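Trehalose-6-phosphate phosphatase related protein (PDB 1U02) removes the phosphate from trehalose 6-phosphate to give free trehalose, using magnesium as cofactor, and also cleaves para-nitrophenyl phosphate less efficiently. Local coordinates at residues A164-R169 and N190-T195; T182-F187 and E202-F207. All coordinates share one frame; numbering follows the deposited sequence.

Contact 1 (A164-R169 and N190-T195)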
loop_
_atom_site.group_PDB
_atom_site.type_symbol
_atom_site.label_atom_id
_atom_site.label_comp_id
_atom_site.label_asym_id
_atom_site.label_seq_id
_atom_site.Cartn_x
_atom_site.Cartn_y
_atom_site.Cartn_z
ATOM N N ALA A 164 -9.115 8.356 -0.111
ATOM C CA ALA A 164 -8.077 8.986 0.697
ATOM C C ALA A 164 -7.291 9.986 -0.144
ATOM O O ALA A 164 -7.026 11.108 0.290
ATOM C CB ALA A 164 -7.137 7.923 1.264
ATOM N N ILE A 165 -6.908 9.577 -1.347
ATOM C CA ILE A 165 -6.166 10.467 -2.227
ATOM C C ILE A 165 -7.045 11.665 -2.582
ATOM O O ILE A 165 -6.625 12.817 -2.464
ATOM C CB ILE A 165 -5.724 9.735 -3.513
ATOM C CG1 ILE A 165 -4.689 8.664 -3.158
ATOM C CG2 ILE A 165 -5.140 10.735 -4.514
ATOM C CD1 ILE A 165 -4.289 7.776 -4.322
ATOM N N ARG A 166 -8.272 11.384 -3.002
ATOM C CA ARG A 166 -9.222 12.432 -3.369
ATOM C C ARG A 166 -9.344 13.461 -2.244
ATOM O O ARG A 166 -9.311 14.671 -2.477
ATOM C CB ARG A 166 -10.592 11.806 -3.630
ATOM C CG ARG A 166 -11.643 12.758 -4.171
ATOM C CD ARG A 166 -11.689 12.736 -5.694
ATOM N NE ARG A 166 -11.119 13.938 -6.293
ATOM C CZ ARG A 166 -11.174 14.223 -7.593
ATOM N NH1 ARG A 166 -11.774 13.393 -8.436
ATOM N NH2 ARG A 166 -10.637 15.346 -8.048
ATOM N N SER A 167 -9.477 12.961 -1.019
ATOM C CA SER A 167 -9.620 13.805 0.160
ATOM C C SER A 167 -8.449 14.769 0.344
ATOM O O SER A 167 -8.629 15.899 0.794
ATOM C CB SER A 167 -9.774 12.924 1.401
ATOM O OG SER A 167 -9.833 13.707 2.575
ATOM N N VAL A 168 -7.248 14.323 -0.005
ATOM C CA VAL A 168 -6.064 15.163 0.130
ATOM C C VAL A 168 -5.906 16.194 -0.990
ATOM O O VAL A 168 -5.703 17.379 -0.725
ATOM C CB VAL A 168 -4.782 14.307 0.169
ATOM C CG1 VAL A 168 -3.557 15.203 0.078
ATOM C CG2 VAL A 168 -4.746 13.488 1.449
ATOM N N ARG A 169 -5.996 15.737 -2.234
ATOM C CA ARG A 169 -5.819 16.607 -3.394
ATOM C C ARG A 169 -7.025 17.454 -3.770
ATOM O O ARG A 169 -6.870 18.544 -4.320
ATOM C CB ARG A 169 -5.411 15.780 -4.616
ATOM C CG ARG A 169 -6.431 14.730 -5.023
ATOM C CD ARG A 169 -6.071 14.098 -6.361
ATOM N NE ARG A 169 -6.169 15.066 -7.450
ATOM C CZ ARG A 169 -7.103 15.040 -8.397
ATOM N NH1 ARG A 169 -8.028 14.087 -8.402
ATOM N NH2 ARG A 169 -7.117 15.974 -9.340
ATOM N N ASN A 190 -10.069 9.482 -9.328
ATOM C CA ASN A 190 -9.256 10.671 -9.577
ATOM C C ASN A 190 -8.893 10.711 -11.062
ATOM O O ASN A 190 -7.761 11.033 -11.423
ATOM C CB ASN A 190 -7.965 10.610 -8.746
ATOM C CG ASN A 190 -8.223 10.660 -7.251
ATOM O OD1 ASN A 190 -8.427 11.731 -6.679
ATOM N ND2 ASN A 190 -8.220 9.496 -6.612
ATOM N N ASP A 191 -9.860 10.398 -11.920
ATOM C CA ASP A 191 -9.613 10.355 -13.359
ATOM C C ASP A 191 -9.125 11.653 -14.000
ATOM O O ASP A 191 -8.650 11.641 -15.137
ATOM C CB ASP A 191 -10.862 9.850 -14.094
ATOM C CG ASP A 191 -12.021 10.825 -14.026
ATOM O OD1 ASP A 191 -11.888 11.949 -14.550
ATOM O OD2 ASP A 191 -13.069 10.465 -13.452
ATOM N N ASP A 192 -9.226 12.767 -13.280
ATOM C CA ASP A 192 -8.772 14.040 -13.823
ATOM C C ASP A 192 -7.283 14.250 -13.549
ATOM O O ASP A 192 -6.707 15.264 -13.940
ATOM C CB ASP A 192 -9.580 15.199 -13.226
ATOM C CG ASP A 192 -9.389 15.336 -11.725
ATOM O OD1 ASP A 192 -9.699 14.375 -10.988
ATOM O OD2 ASP A 192 -8.937 16.411 -11.282
ATOM N N ALA A 193 -6.659 13.286 -12.882
ATOM C CA ALA A 193 -5.241 13.385 -12.559
ATOM C C ALA A 193 -4.379 12.631 -13.565
ATOM O O ALA A 193 -4.890 11.876 -14.394
ATOM C CB ALA A 193 -4.990 12.848 -11.150
ATOM N N LEU A 194 -3.069 12.846 -13.494
ATOM C CA LEU A 194 -2.137 12.163 -14.384
ATOM C C LEU A 194 -1.917 10.779 -13.782
ATOM O O LEU A 194 -1.037 10.581 -12.938
ATOM C CB LEU A 194 -0.813 12.928 -14.468
ATOM C CG LEU A 194 0.103 12.617 -15.660
ATOM C CD1 LEU A 194 1.280 13.582 -15.665
ATOM C CD2 LEU A 194 0.592 11.181 -15.596
ATOM N N THR A 195 -2.739 9.830 -14.214
ATOM C CA THR A 195 -2.684 8.461 -13.724
ATOM C C THR A 195 -1.640 7.619 -14.452
ATOM O O THR A 195 -1.569 7.622 -15.681
ATOM C CB THR A 195 -4.069 7.805 -13.856
ATOM O OG1 THR A 195 -4.576 8.031 -15.179
ATOM C CG2 THR A 195 -5.038 8.412 -12.842
#
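The guanidinium of Arg169 lays one face on the CB methyl of Ala193, with CZ of Arg169 and CB of Ala193 4.1 Å apart. It belongs to a salt-bridge network that ties helix 161-169 of the HAD-type core to the type I turn from Asn190 to Ala193, just ahead of strand 194-198. Arg169 grips Asp192 end-on. Its NH2 reaches OD2 of Asp192 at 2.7 Å from above the carboxylate plane, while NH1 reaches OD1 of Asp192 at 3.1 Å on the syn side. The chain gets there by a CG set between the backbone N and the carbonyl carbon (chi1 61°) and a bend further out at chi3. Arg166 adds a weaker link: its NH2 makes a weak, bent hydrogen bond, part of a salt bridge, to OD1 of Asp192 at 3.2 Å, and its stronger polar partner is Gly170 O. The two arginines thus gather round one carboxylate. One face of the Arg166 guanidinium carries Asn190 OD1 near its rim. NH1 of Arg169 has two near-straight acceptors in its guanidinium plane, which limits rotation of the group: Asp192 OD1 and that same Asn190 OD1, met at 2.9 Å on a lone pair in the carbonyl plane.

Contact 2 (T182-F187 and E202-F207); sequences TDEAAF and ETHAKF
Glu184 reaches from helix 181-188 to the loop before strand 207-209 and binds it with both carboxylate oxygens. Its CG is anti to the backbone N (chi1 -165°), and a bend at chi2 (59°) brings the carboxylate to the loop. OE1 accepts from OG1 of Thr203 at 2.7 Å with its syn lone pair. OE2 takes the backbone N of His204 at 2.9 Å in a nearly straight bond, tilted out of the carboxylate plane. The side chains of Glu184 and Thr203 cross at about a right angle. The Thr203 hydroxyl donates to Glu184 OE1 and also accepts from the N of Ala205, 3.0 Å from OG1, which makes an ST turn. Alongside these bonds, the methyl of Ala205 rests over one face of the Phe187 ring, with CB of Ala205 4.0 Å from CE2 of Phe187. Replacing this glutamate by alanine would probably leave Thr203 OG1 and the N of His204 without their carboxylate partner and remove the polar tie between helix and loop. Helix 181-188 starts just after Asp179, a magnesium ligand. The arrangement thus anchors a connecting loop beside the metal-bearing end of a HAD-type Rossmann-like core.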
loop_
_atom_site.group_PDB
_atom_site.type_symbol
_atom_site.label_atom_id
_atom_site.label_comp_id
_atom_site.label_asym_id
_atom_site.label_seq_id
_atom_site.Cartn_x
_atom_site.Cartn_y
_atom_site.Cartn_z
ATOM N N THR A 182 -6.462 -1.969 -6.682
ATOM C CA THR A 182 -6.727 -0.908 -5.716
ATOM C C THR A 182 -6.258 0.435 -6.259
ATOM O O THR A 182 -6.793 1.486 -5.901
ATOM C CB THR A 182 -6.023 -1.181 -4.367
ATOM O OG1 THR A 182 -4.598 -1.102 -4.538
ATOM C CG2 THR A 182 -6.392 -2.569 -3.857
ATOM N N ASP A 183 -5.258 0.401 -7.128
ATOM C CA ASP A 183 -4.741 1.629 -7.716
ATOM C C ASP A 183 -5.604 1.979 -8.917
ATOM O O ASP A 183 -5.859 3.149 -9.194
ATOM C CB ASP A 183 -3.286 1.428 -8.130
ATOM C CG ASP A 183 -2.420 0.992 -6.967
ATOM O OD1 ASP A 183 -2.253 1.792 -6.022
ATOM O OD2 ASP A 183 -1.919 -0.155 -6.995
ATOM N N GLU A 184 -6.054 0.947 -9.621
ATOM C CA GLU A 184 -6.904 1.131 -10.787
ATOM C C GLU A 184 -8.158 1.851 -10.302
ATOM O O GLU A 184 -8.673 2.748 -10.968
ATOM C CB GLU A 184 -7.268 -0.228 -11.383
ATOM C CG GLU A 184 -7.840 -0.157 -12.784
ATOM C CD GLU A 184 -6.887 0.492 -13.763
ATOM O OE1 GLU A 184 -5.748 -0.002 -13.902
ATOM O OE2 GLU A 184 -7.279 1.494 -14.397
ATOM N N ALA A 185 -8.632 1.462 -9.122
ATOM C CA ALA A 185 -9.813 2.079 -8.544
ATOM C C ALA A 185 -9.490 3.524 -8.175
ATOM O O ALA A 185 -10.314 4.423 -8.349
ATOM C CB ALA A 185 -10.256 1.303 -7.309
ATOM N N ALA A 186 -8.278 3.743 -7.673
ATOM C CA ALA A 186 -7.851 5.082 -7.294
ATOM C C ALA A 186 -7.825 5.996 -8.523
ATOM O O ALA A 186 -8.154 7.178 -8.419
ATOM C CB ALA A 186 -6.478 5.032 -6.637
ATOM N N PHE A 187 -7.441 5.456 -9.679
ATOM C CA PHE A 187 -7.411 6.253 -10.906
ATOM C C PHE A 187 -8.842 6.686 -11.233
ATOM O O PHE A 187 -9.094 7.834 -11.592
ATOM C CB PHE A 187 -6.873 5.443 -12.100
ATOM C CG PHE A 187 -5.514 4.829 -11.881
ATOM C CD1 PHE A 187 -4.532 5.489 -11.147
ATOM C CD2 PHE A 187 -5.203 3.602 -12.466
ATOM C CE1 PHE A 187 -3.250 4.932 -10.996
ATOM C CE2 PHE A 187 -3.930 3.033 -12.326
ATOM C CZ PHE A 187 -2.951 3.704 -11.589
ATOM N N GLU A 202 -4.933 -4.660 -18.352
ATOM C CA GLU A 202 -5.749 -3.601 -18.941
ATOM C C GLU A 202 -5.879 -2.477 -17.912
ATOM O O GLU A 202 -5.924 -2.736 -16.710
ATOM C CB GLU A 202 -7.140 -4.145 -19.291
ATOM C CG GLU A 202 -7.132 -5.446 -20.095
ATOM C CD GLU A 202 -6.824 -5.240 -21.570
ATOM O OE1 GLU A 202 -5.858 -4.513 -21.885
ATOM O OE2 GLU A 202 -7.544 -5.819 -22.415
ATOM N N THR A 203 -5.948 -1.235 -18.376
ATOM C CA THR A 203 -6.061 -0.113 -17.452
ATOM C C THR A 203 -6.629 1.139 -18.099
ATOM O O THR A 203 -6.645 1.268 -19.321
ATOM C CB THR A 203 -4.688 0.246 -16.846
ATOM O OG1 THR A 203 -4.813 1.415 -16.029
ATOM C CG2 THR A 203 -3.680 0.518 -17.953
ATOM N N HIS A 204 -7.090 2.062 -17.264
ATOM C CA HIS A 204 -7.644 3.317 -17.745
ATOM C C HIS A 204 -6.725 4.479 -17.389
ATOM O O HIS A 204 -7.113 5.643 -17.487
ATOM C CB HIS A 204 -9.038 3.540 -17.151
ATOM C CG HIS A 204 -10.069 2.593 -17.678
ATOM N ND1 HIS A 204 -10.425 2.549 -19.010
ATOM C CD2 HIS A 204 -10.808 1.643 -17.059
ATOM C CE1 HIS A 204 -11.340 1.613 -19.187
ATOM N NE2 HIS A 204 -11.590 1.048 -18.019
ATOM N N ALA A 205 -5.503 4.152 -16.976
ATOM C CA ALA A 205 -4.523 5.163 -16.611
ATOM C C ALA A 205 -4.124 5.940 -17.861
ATOM O O ALA A 205 -4.155 5.406 -18.968
ATOM C CB ALA A 205 -3.294 4.499 -15.990
ATOM N N LYS A 206 -3.752 7.201 -17.687
ATOM C CA LYS A 206 -3.352 8.023 -18.821
ATOM C C LYS A 206 -1.980 7.642 -19.368
ATOM O O LYS A 206 -1.722 7.786 -20.564
ATOM C CB LYS A 206 -3.372 9.501 -18.428
ATOM C CG LYS A 206 -4.762 9.993 -18.074
ATOM C CD LYS A 206 -4.776 11.458 -17.694
ATOM C CE LYS A 206 -6.183 11.882 -17.300
ATOM N NZ LYS A 206 -6.206 13.271 -16.781
ATOM N N PHE A 207 -1.109 7.144 -18.493
ATOM C CA PHE A 207 0.238 6.740 -18.887
ATOM C C PHE A 207 0.491 5.331 -18.362
ATOM O O PHE A 207 -0.035 4.947 -17.313
ATOM C CB PHE A 207 1.266 7.706 -18.301
ATOM C CG PHE A 207 2.625 7.614 -18.937
ATOM C CD1 PHE A 207 2.806 7.948 -20.280
ATOM C CD2 PHE A 207 3.731 7.225 -18.187
ATOM C CE1 PHE A 207 4.074 7.901 -20.865
ATOM C CE2 PHE A 207 5.006 7.174 -18.760
ATOM C CZ PHE A 207 5.179 7.512 -20.101
#

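Overall arrangement
From the N terminus, central strand 3-7 of the mixed sheet ends at Asp7, a ligand of the magnesium ion. Much later in the chain, helix 161-169 opens contact 1. Its loop runs through strand 174-178, which leads to Asp179, and helix 181-188, and closes at 190-195. Contact 2 starts inside that loop, at 182-187, and closes at 202-207, beyond strand 194-198. The two therefore cross rather than nest. They also touch: Thr195 OG1 lies 2.8 Å from Lys206 N, and Thr195 O lies 2.9 Å from Phe207 N, both probable hydrogen bonds. Together they tie two helices to the side of the sheet made of strands 174-178, 194-198 and 207-209, the last at its edge.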